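Peptidoglycan glycosyltransferase (Eggerthella lenta, PDB 4MNR) is a penicillin-binding protein with a dimerisation-type N-terminal region followed by a transpeptidase-family domain of the beta-lactamase-like superfamily. Local coordinates at residues L111-S115 with K116-A120; P317-V321 with L322-M326; I331-G335 with V336-P340. All coordinates share one frame; numbering follows the deposited sequence.

Interaction 1: L111-S115 with K116-A120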
loop_
_atom_site.group_PDB
_atom_site.type_symbol
_atom_site.label_atom_id
_atom_site.label_comp_id
_atom_site.label_asym_id
_atom_site.label_seq_id
_atom_site.Cartn_x
_atom_site.Cartn_y
_atom_site.Cartn_z
ATOM N N LEU A 111 0.500 19.551 -1.217
ATOM C CA LEU A 111 0.267 18.112 -1.249
ATOM C C LEU A 111 -1.067 17.773 -0.603
ATOM O O LEU A 111 -1.677 18.614 0.072
ATOM C CB LEU A 111 1.379 17.368 -0.507
ATOM C CG LEU A 111 2.804 17.626 -0.998
ATOM C CD1 LEU A 111 3.791 16.766 -0.214
ATOM C CD2 LEU A 111 2.921 17.367 -2.503
ATOM N N THR A 112 -1.495 16.528 -0.806
ATOM C CA THR A 112 -2.708 16.005 -0.180
ATOM C C THR A 112 -2.485 15.553 1.270
ATOM O O THR A 112 -3.451 15.301 1.999
ATOM C CB THR A 112 -3.246 14.789 -0.958
ATOM O OG1 THR A 112 -2.168 13.878 -1.199
ATOM C CG2 THR A 112 -3.833 15.222 -2.312
ATOM N N LEU A 113 -1.221 15.441 1.678
ATOM C CA LEU A 113 -0.889 14.883 2.988
ATOM C C LEU A 113 -1.460 15.706 4.131
ATOM O O LEU A 113 -1.475 16.943 4.071
ATOM C CB LEU A 113 0.625 14.825 3.169
ATOM C CG LEU A 113 1.439 14.053 2.137
ATOM C CD1 LEU A 113 2.909 14.128 2.527
ATOM C CD2 LEU A 113 0.961 12.604 2.010
ATOM N N ASN A 114 -1.930 15.021 5.177
ATOM C CA ASN A 114 -2.263 15.687 6.429
ATOM C C ASN A 114 -1.117 15.463 7.413
ATOM O O ASN A 114 -0.680 14.331 7.597
ATOM C CB ASN A 114 -3.572 15.150 7.009
ATOM C CG ASN A 114 -3.859 15.717 8.403
ATOM O OD1 ASN A 114 -3.437 15.145 9.412
ATOM N ND2 ASN A 114 -4.537 16.869 8.458
ATOM N N SER A 115 -0.598 16.528 8.015
ATOM C CA SER A 115 0.597 16.364 8.839
ATOM C C SER A 115 0.401 15.448 10.052
ATOM O O SER A 115 1.328 14.742 10.436
ATOM C CB SER A 115 1.165 17.724 9.267
ATOM O OG SER A 115 0.283 18.385 10.158
ATOM N N LYS A 116 -0.802 15.431 10.625
ATOM C CA LYS A 116 -1.050 14.613 11.812
ATOM C C LYS A 116 -1.195 13.135 11.461
ATOM O O LYS A 116 -0.699 12.262 12.186
ATOM C CB LYS A 116 -2.286 15.100 12.579
ATOM C CG LYS A 116 -2.126 16.494 13.172
ATOM C CD LYS A 116 -3.445 16.996 13.756
ATOM C CE LYS A 116 -3.987 16.058 14.825
ATOM N NZ LYS A 116 -5.294 16.532 15.386
ATOM N N ILE A 117 -1.871 12.852 10.348
ATOM C CA ILE A 117 -1.994 11.472 9.888
ATOM C C ILE A 117 -0.623 10.976 9.431
ATOM O O ILE A 117 -0.233 9.845 9.707
ATOM C CB ILE A 117 -3.047 11.342 8.764
ATOM C CG1 ILE A 117 -4.396 11.852 9.267
ATOM C CG2 ILE A 117 -3.198 9.893 8.332
ATOM C CD1 ILE A 117 -5.498 11.820 8.214
ATOM N N GLN A 118 0.123 11.845 8.757
ATOM C CA GLN A 118 1.477 11.501 8.331
ATOM C C GLN A 118 2.352 11.147 9.540
ATOM O O GLN A 118 3.064 10.156 9.522
ATOM C CB GLN A 118 2.100 12.667 7.559
ATOM C CG GLN A 118 3.537 12.400 7.106
ATOM C CD GLN A 118 3.633 11.376 5.995
ATOM O OE1 GLN A 118 2.722 11.240 5.182
ATOM N NE2 GLN A 118 4.760 10.668 5.943
ATOM N N GLN A 119 2.250 11.929 10.609
ATOM C CA GLN A 119 3.055 11.666 11.801
ATOM C C GLN A 119 2.641 10.335 12.436
ATOM O O GLN A 119 3.492 9.580 12.922
ATOM C CB GLN A 119 2.937 12.809 12.823
ATOM C CG GLN A 119 3.887 12.658 13.993
ATOM C CD GLN A 119 5.328 12.665 13.547
ATOM O OE1 GLN A 119 5.779 13.619 12.909
ATOM N NE2 GLN A 119 6.062 11.598 13.865
ATOM N N ALA A 120 1.338 10.047 12.437
ATOM C CA ALA A 120 0.871 8.784 13.007
ATOM C C ALA A 120 1.417 7.603 12.211
ATOM O O ALA A 120 1.817 6.594 12.792
ATOM C CB ALA A 120 -0.660 8.730 13.053
#

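Interaction 2: P317-V321 with L322-M326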
loop_
_atom_site.group_PDB
_atom_site.type_symbol
_atom_site.label_atom_id
_atom_site.label_comp_id
_atom_site.label_asym_id
_atom_site.label_seq_id
_atom_site.Cartn_x
_atom_site.Cartn_y
_atom_site.Cartn_z
ATOM N N PRO A 317 1.669 -13.019 -6.561
ATOM C CA PRO A 317 1.650 -11.548 -6.621
ATOM C C PRO A 317 2.824 -10.855 -5.932
ATOM O O PRO A 317 3.319 -11.321 -4.902
ATOM C CB PRO A 317 0.368 -11.196 -5.876
ATOM C CG PRO A 317 0.176 -12.347 -4.905
ATOM C CD PRO A 317 0.632 -13.555 -5.656
ATOM N N GLN A 318 3.270 -9.753 -6.526
ATOM C CA GLN A 318 4.207 -8.847 -5.868
ATOM C C GLN A 318 3.581 -7.474 -6.001
ATOM O O GLN A 318 3.170 -7.078 -7.092
ATOM C CB GLN A 318 5.554 -8.837 -6.570
ATOM C CG GLN A 318 6.195 -10.202 -6.676
ATOM C CD GLN A 318 7.545 -10.136 -7.351
ATOM O OE1 GLN A 318 7.765 -10.750 -8.396
ATOM N NE2 GLN A 318 8.459 -9.386 -6.758
ATOM N N ALA A 319 3.520 -6.738 -4.903
ATOM C CA ALA A 319 2.780 -5.491 -4.934
ATOM C C ALA A 319 3.511 -4.404 -4.179
ATOM O O ALA A 319 4.247 -4.684 -3.230
ATOM C CB ALA A 319 1.401 -5.689 -4.320
ATOM N N THR A 320 3.257 -3.160 -4.570
ATOM C CA THR A 320 3.682 -2.043 -3.730
ATOM C C THR A 320 2.692 -1.834 -2.599
ATOM O O THR A 320 1.567 -2.311 -2.661
ATOM C CB THR A 320 3.779 -0.750 -4.544
ATOM O OG1 THR A 320 2.517 -0.461 -5.153
ATOM C CG2 THR A 320 4.825 -0.883 -5.614
ATOM N N VAL A 321 3.092 -1.099 -1.564
ATOM C CA VAL A 321 2.160 -0.794 -0.482
ATOM C C VAL A 321 1.030 0.087 -1.026
ATOM O O VAL A 321 -0.137 -0.057 -0.650
ATOM C CB VAL A 321 2.887 -0.135 0.702
ATOM C CG1 VAL A 321 1.902 0.171 1.838
ATOM C CG2 VAL A 321 4.001 -1.062 1.178
ATOM N N LEU A 322 1.378 0.974 -1.958
ATOM C CA LEU A 322 0.378 1.796 -2.637
ATOM C C LEU A 322 -0.667 0.934 -3.345
ATOM O O LEU A 322 -1.872 1.196 -3.228
ATOM C CB LEU A 322 1.065 2.728 -3.643
ATOM C CG LEU A 322 0.145 3.584 -4.505
ATOM C CD1 LEU A 322 -0.762 4.485 -3.648
ATOM C CD2 LEU A 322 0.956 4.425 -5.492
ATOM N N GLU A 323 -0.212 -0.113 -4.042
ATOM C CA GLU A 323 -1.135 -1.022 -4.714
ATOM C C GLU A 323 -2.061 -1.700 -3.702
ATOM O O GLU A 323 -3.259 -1.818 -3.942
ATOM C CB GLU A 323 -0.391 -2.084 -5.525
ATOM C CG GLU A 323 -1.266 -3.252 -5.986
ATOM C CD GLU A 323 -2.363 -2.849 -6.979
ATOM O OE1 GLU A 323 -2.148 -1.931 -7.800
ATOM O OE2 GLU A 323 -3.453 -3.461 -6.937
HETATM N N MSE A 324 -1.519 -2.135 -2.571
HETATM C CA MSE A 324 -2.381 -2.772 -1.576
HETATM C C MSE A 324 -3.383 -1.804 -0.960
HETATM O O MSE A 324 -4.497 -2.183 -0.627
HETATM C CB MSE A 324 -1.565 -3.517 -0.501
HETATM C CG MSE A 324 -0.709 -4.634 -1.073
HETATM SE SE MSE A 324 -1.680 -5.836 -2.285
HETATM C CE MSE A 324 -3.078 -6.440 -1.064
ATOM N N ALA A 325 -3.007 -0.537 -0.833
ATOM C CA ALA A 325 -3.952 0.465 -0.389
ATOM C C ALA A 325 -5.042 0.639 -1.440
ATOM O O ALA A 325 -6.209 0.763 -1.098
ATOM C CB ALA A 325 -3.244 1.789 -0.104
HETATM N N MSE A 326 -4.657 0.619 -2.714
HETATM C CA MSE A 326 -5.638 0.686 -3.800
HETATM C C MSE A 326 -6.604 -0.495 -3.780
HETATM O O MSE A 326 -7.790 -0.343 -4.072
HETATM C CB MSE A 326 -4.947 0.803 -5.158
HETATM C CG MSE A 326 -4.182 2.136 -5.276
HETATM SE SE MSE A 326 -3.004 2.151 -6.825
HETATM C CE MSE A 326 -4.316 1.696 -8.126
#

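Interaction 3: I331-G335 with V336-P340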
loop_
_atom_site.group_PDB
_atom_site.type_symbol
_atom_site.label_atom_id
_atom_site.label_comp_id
_atom_site.label_asym_id
_atom_site.label_seq_id
_atom_site.Cartn_x
_atom_site.Cartn_y
_atom_site.Cartn_z
ATOM N N ILE A 331 -12.520 -1.983 -2.303
ATOM C CA ILE A 331 -13.534 -2.558 -1.428
ATOM C C ILE A 331 -14.322 -1.466 -0.700
ATOM O O ILE A 331 -15.544 -1.563 -0.545
ATOM C CB ILE A 331 -12.901 -3.566 -0.452
ATOM C CG1 ILE A 331 -12.197 -4.680 -1.251
ATOM C CG2 ILE A 331 -13.952 -4.152 0.480
ATOM C CD1 ILE A 331 -13.086 -5.355 -2.294
ATOM N N ALA A 332 -13.628 -0.403 -0.297
ATOM C CA ALA A 332 -14.244 0.720 0.391
ATOM C C ALA A 332 -15.183 1.563 -0.492
ATOM O O ALA A 332 -16.203 2.066 -0.025
ATOM C CB ALA A 332 -13.149 1.603 1.002
ATOM N N ASN A 333 -14.840 1.696 -1.770
ATOM C CA ASN A 333 -15.493 2.655 -2.660
ATOM C C ASN A 333 -16.357 1.974 -3.712
ATOM O O ASN A 333 -16.296 2.327 -4.884
ATOM C CB ASN A 333 -14.417 3.514 -3.341
ATOM C CG ASN A 333 -14.970 4.752 -4.028
ATOM O OD1 ASN A 333 -15.866 5.432 -3.514
ATOM N ND2 ASN A 333 -14.420 5.063 -5.189
ATOM N N ASP A 334 -17.154 0.988 -3.289
ATOM C CA ASP A 334 -18.145 0.379 -4.178
ATOM C C ASP A 334 -17.514 -0.256 -5.426
ATOM O O ASP A 334 -18.128 -0.292 -6.500
ATOM C CB ASP A 334 -19.225 1.402 -4.585
ATOM C CG ASP A 334 -20.002 1.939 -3.392
ATOM O OD1 ASP A 334 -20.161 1.198 -2.395
ATOM O OD2 ASP A 334 -20.452 3.108 -3.450
ATOM N N GLY A 335 -16.279 -0.730 -5.279
ATOM C CA GLY A 335 -15.620 -1.483 -6.331
ATOM C C GLY A 335 -14.714 -0.647 -7.216
ATOM O O GLY A 335 -13.988 -1.187 -8.054
ATOM N N VAL A 336 -14.742 0.670 -7.027
ATOM C CA VAL A 336 -14.022 1.579 -7.922
ATOM C C VAL A 336 -12.720 2.018 -7.298
ATOM O O VAL A 336 -12.697 2.484 -6.162
ATOM C CB VAL A 336 -14.848 2.839 -8.205
ATOM C CG1 VAL A 336 -14.085 3.789 -9.110
ATOM C CG2 VAL A 336 -16.175 2.461 -8.838
ATOM N N ILE A 337 -11.632 1.859 -8.040
ATOM C CA ILE A 337 -10.352 2.406 -7.617
ATOM C C ILE A 337 -10.159 3.783 -8.239
ATOM O O ILE A 337 -10.116 3.913 -9.464
ATOM C CB ILE A 337 -9.205 1.491 -8.068
ATOM C CG1 ILE A 337 -9.362 0.106 -7.422
ATOM C CG2 ILE A 337 -7.858 2.113 -7.720
ATOM C CD1 ILE A 337 -8.288 -0.913 -7.845
HETATM N N MSE A 338 -10.069 4.811 -7.400
HETATM C CA MSE A 338 -9.741 6.154 -7.878
HETATM C C MSE A 338 -8.236 6.261 -8.121
HETATM O O MSE A 338 -7.446 5.596 -7.446
HETATM C CB MSE A 338 -10.168 7.202 -6.844
HETATM C CG MSE A 338 -11.658 7.181 -6.491
HETATM SE SE MSE A 338 -12.819 7.538 -8.011
HETATM C CE MSE A 338 -12.493 9.455 -8.135
ATOM N N GLN A 339 -7.842 7.092 -9.085
ATOM C CA GLN A 339 -6.421 7.317 -9.364
ATOM C C GLN A 339 -5.743 7.926 -8.126
ATOM O O GLN A 339 -6.164 8.973 -7.648
ATOM C CB GLN A 339 -6.292 8.266 -10.559
ATOM C CG GLN A 339 -4.914 8.827 -10.758
ATOM C CD GLN A 339 -3.914 7.753 -11.151
ATOM O OE1 GLN A 339 -4.193 6.920 -12.011
ATOM N NE2 GLN A 339 -2.752 7.762 -10.516
ATOM N N PRO A 340 -4.699 7.266 -7.594
ATOM C CA PRO A 340 -4.017 7.853 -6.428
ATOM C C PRO A 340 -3.346 9.168 -6.810
ATOM O O PRO A 340 -2.771 9.256 -7.891
ATOM C CB PRO A 340 -2.957 6.809 -6.074
ATOM C CG PRO A 340 -2.805 5.964 -7.317
ATOM C CD PRO A 340 -4.162 5.938 -7.943
#

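Interaction 1: L111-S115 with K116-A120
N114 is the N-cap of helix 115-125, and its side chain folds over the backbone N-H groups of K116 and I117 at the open end. OD1 of N114 stands 2.9 Å from I117 N in a bond that is nearly straight (160° at the hydrogen); the donor lies in the plane of the side-chain carbonyl, on a lone pair. The bond from K116 N to the same OD1 is bent and weak, so the oxygen is gripped mainly from the I117 side. Setting CG trans to its own backbone N (chi1 173°) swings the amide of N114 over the first turn, where OD1 also lies 3.4 Å from CG1 of I117, and CD1 of that isoleucine rests 4.0 Å from CB of N114. The first helical backbone bonds follow: Q118 N reaches N114 O at 2.9 Å and Q119 N reaches S115 O at 3.0 Å. L113 crosses the side chain of Q118 at a slant, with CD1 and CD2 both 3.9 Å from Q118 OE1. That oxygen accepts from M145 N, while Q118 NE2 bonds Q122; S115 OG is held by D34. The capped turn joins strand 108-111 to helix 115-125, whose I117 and Q118 lie against strand 142-148, while I117 and A120 also touch helix 438-453.

Interaction 2: P317-V321 with L322-M326
The flat groups here are the peptide carbonyls of T320 and V321, whose oxygens receive M324 N and A325 N. These bonds, 3.1 Å from M324 N to T320 O and 2.9 Å from A325 N to V321 O, open helix 321-332, with T320 as its N-cap. The threonine hydroxyl does the capping: OG1 accepts from E323 N at 3.0 Å. A chi1 of 58° makes this possible, tucking the hydroxyl of T320 in against both backbone neighbours of its CA and bringing it to E323 N. The side chains of T320 and E323 cross almost perpendicularly, with CB of E323 3.4 Å from OG1 of T320. S279 OG bonds T320 N, so the cap residue is held from both its side chain and its backbone. V321 and A325 pack on strands 130-135 and 425-431 of the five-stranded sheet, and M324, a selenomethionine, reaches W413 and V415 of strand 409-418. Before the cap, A319 meets the helix through its methyl group: CB of A319 lies 4.0 Å from CG of E323 and 3.7 Å from SE of M324.

Interaction 3: I331-G335 with V336-P340
N333 to V336 form a type I' beta turn, closed by the 3.1 Å bond from V336 N to N333 O, with D334 and G335 at its corners, both at positive phi. The turn takes the chain directly from the end of helix 321-332 into strand 336-338. At G335 a beta carbon would press against the carbonyl oxygen of D334, which explains the glycine there. The side chain of N333 makes the second link. With CG opposite the backbone N (chi1 -166°), the amide reaches the strand and ND2 of N333 donates to V336 O at 3.3 Å. V336 O lies close to the amide plane of N333, yet the donor stands above the carbonyl plane of V336, 43° out of it, and so not on a lone pair. The asparagine chain crosses M338, a selenomethionine, at about a right angle: ND2 of N333 is 3.7 Å from CG of M338 and 4.1 Å from its SE. The V336 side chain folds back along the turn it closes, its CB 3.7 Å from N333 O and its CG1 4.1 Å from N333 ND2, and it also touches K361 and Q364. The side chain of I337 packs against M326 and A330 of helix 321-332, and strand 336-338 pairs with strand 361-364. Both bonds between N333 and V336 are fairly straight at the hydrogen but reach their oxygens from above the carbonyl planes. N333 thus takes the N-H of V336 with its backbone oxygen and gives its amide N-H to the V336 carbonyl, so one residue engages both backbone polar groups of V336, across a turn that the positive phi of D334 and G335 makes possible.

Overall arrangement
Along the chain the order is interaction 1, interaction 2, interaction 3. Interactions 2 and 3 lie at the start and the end of helix 321-332, with centres about 14 Å apart, and they touch: CE of M326 is 3.6 Å from CG2 of I337, and SE of M326 3.8 Å from CG of P340. Interaction 1 lies about 20 Å from interaction 2 and 21 Å from interaction 3, centre to centre, touching neither. Helices 115-125 and 321-332 both pack on the five-stranded antiparallel sheet, consistent with the beta-lactamase-like transpeptidase domain of penicillin-binding proteins. Interaction 1 begins at strand 108-111 of the mixed sheet; after interaction 3 the chain enters its antiparallel neighbour 343-347.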